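Local coordinates for pfam DUF1093 family protein (Bacillus subtilis, PDB 3NPP) that is of unknown function, a DUF1093-family protein probably made with an N-terminal signal peptide, whose antiparallel sheets pair with a second subunit, at residues V14-D19 and V44-G49. Residues are numbered along the deposited sequence; the frame is centred on the assembly and turned at random. Where two conformers were deposited one is given.
Sequences VQIDRD and VTFFAG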
# COMPACT_ATOMS: atom_id res chain seq x y z
N VAL A 14 -11.10 5.20 15.42
CA VAL A 14 -11.56 6.58 15.51
C VAL A 14 -13.00 6.63 15.99
O VAL A 14 -13.74 5.61 15.89
CB VAL A 14 -11.47 7.29 14.13
CG1 VAL A 14 -10.03 7.38 13.67
CG2 VAL A 14 -12.37 6.62 13.09
N GLN A 15 -13.40 7.79 16.51
CA GLN A 15 -14.81 8.09 16.70
C GLN A 15 -15.20 9.19 15.74
O GLN A 15 -14.46 10.16 15.58
CB GLN A 15 -15.10 8.52 18.16
CG GLN A 15 -16.61 8.66 18.43
CD GLN A 15 -16.95 8.91 19.88
OE1 GLN A 15 -16.17 9.48 20.62
NE2 GLN A 15 -18.14 8.49 20.27
N ILE A 16 -16.39 9.08 15.16
CA ILE A 16 -16.90 10.10 14.24
C ILE A 16 -17.40 11.29 15.11
O ILE A 16 -18.60 11.41 15.41
CB ILE A 16 -18.00 9.54 13.27
CG1 ILE A 16 -17.52 8.27 12.55
CG2 ILE A 16 -18.39 10.59 12.18
CD1 ILE A 16 -16.17 8.39 11.84
N ASP A 17 -16.43 12.09 15.55
CA ASP A 17 -16.65 13.21 16.46
C ASP A 17 -16.39 14.59 15.82
O ASP A 17 -16.30 15.59 16.54
CB ASP A 17 -15.84 13.03 17.78
CG ASP A 17 -14.32 13.02 17.58
OD1 ASP A 17 -13.76 12.98 16.44
OD2 ASP A 17 -13.65 13.00 18.62
N ARG A 18 -16.29 14.61 14.49
CA ARG A 18 -16.15 15.83 13.70
C ARG A 18 -17.09 15.71 12.50
O ARG A 18 -17.43 14.59 12.06
CB ARG A 18 -14.70 16.00 13.20
CG ARG A 18 -13.61 15.88 14.26
CD ARG A 18 -13.71 16.98 15.29
NE ARG A 18 -13.43 16.48 16.63
CZ ARG A 18 -12.38 16.83 17.36
NH1 ARG A 18 -11.48 17.68 16.87
NH2 ARG A 18 -12.22 16.32 18.56
N ASP A 19 -17.51 16.85 11.96
CA ASP A 19 -18.24 16.88 10.71
C ASP A 19 -17.37 16.33 9.59
O ASP A 19 -16.16 16.55 9.56
CB ASP A 19 -18.63 18.31 10.32
CG ASP A 19 -19.84 18.82 11.07
OD1 ASP A 19 -20.41 18.08 11.90
OD2 ASP A 19 -20.22 19.97 10.82
N VAL A 44 -5.90 10.21 10.60
CA VAL A 44 -6.32 9.45 9.44
C VAL A 44 -7.34 10.26 8.63
O VAL A 44 -8.26 10.83 9.19
CB VAL A 44 -6.85 8.05 9.86
CG1 VAL A 44 -8.02 8.14 10.86
CG2 VAL A 44 -7.20 7.22 8.64
N THR A 45 -7.12 10.35 7.32
CA THR A 45 -8.05 10.86 6.35
C THR A 45 -8.58 9.68 5.55
O THR A 45 -7.81 8.92 5.02
CB THR A 45 -7.35 11.83 5.42
OG1 THR A 45 -7.00 12.98 6.16
CG2 THR A 45 -8.24 12.24 4.23
N PHE A 46 -9.90 9.54 5.48
CA PHE A 46 -10.52 8.48 4.77
C PHE A 46 -11.87 8.94 4.23
O PHE A 46 -12.40 9.99 4.64
CB PHE A 46 -10.67 7.27 5.67
CG PHE A 46 -11.60 7.49 6.86
CD1 PHE A 46 -11.13 8.08 8.02
CD2 PHE A 46 -12.93 7.10 6.80
CE1 PHE A 46 -11.96 8.26 9.08
CE2 PHE A 46 -13.78 7.30 7.86
CZ PHE A 46 -13.31 7.87 9.00
N PHE A 47 -12.43 8.14 3.31
CA PHE A 47 -13.69 8.49 2.63
C PHE A 47 -14.68 7.35 2.78
O PHE A 47 -14.29 6.19 2.74
CB PHE A 47 -13.46 8.77 1.15
CG PHE A 47 -12.59 9.96 0.90
CD1 PHE A 47 -11.21 9.86 1.00
CD2 PHE A 47 -13.15 11.17 0.53
CE1 PHE A 47 -10.39 10.96 0.77
CE2 PHE A 47 -12.34 12.27 0.28
CZ PHE A 47 -10.96 12.16 0.40
N ALA A 48 -15.96 7.68 2.97
CA ALA A 48 -17.03 6.68 2.93
C ALA A 48 -18.01 7.07 1.84
O ALA A 48 -18.15 8.24 1.52
CB ALA A 48 -17.73 6.59 4.31
N GLY A 49 -18.69 6.07 1.28
CA GLY A 49 -19.73 6.29 0.26
C GLY A 49 -21.07 6.75 0.80
O GLY A 49 -22.03 6.83 0.02
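V14 holds CG1 anti to its own carbonyl carbon (chi1 -63°), while V44 turns its CG1 into the crowded position between backbone N and carbonyl carbon (chi1 58°); the two methyls thereby meet, V14 CG1 lying 3.5 Å from V44 CG1, although the CA atoms of V14 and V44 stand 8.5 Å apart. The ring of F46 reaches across to the other segment. I16 comes to that ring at the edge, near its plane, with CD1 4.1 Å from F46 CZ. The other branch of V14 approaches obliquely and more loosely, CG2 being 4.4 Å from F46 CE1. Every pair is between apolar side chains and no hydrogen bond links the segments; all four touching residues are buried. I16 is the centre of an inverse gamma turn just after strand 9-15.

L58 is touched by both V14 and F46, and V67 by both V44 and F46, while L52 borders I16 and F46. V44 also packs on F3 of the second subunit and pairs in a parallel beta ladder with a strand of that subunit. Strand 9-15 belongs to the antiparallel sheet with 57-63 and 66-73, and strand 41-48 to the one with 21-23 and 27-35; V44 and F46 point toward segment 14-19, and the contact forms part of the hydrophobic core between two antiparallel three-stranded sheets.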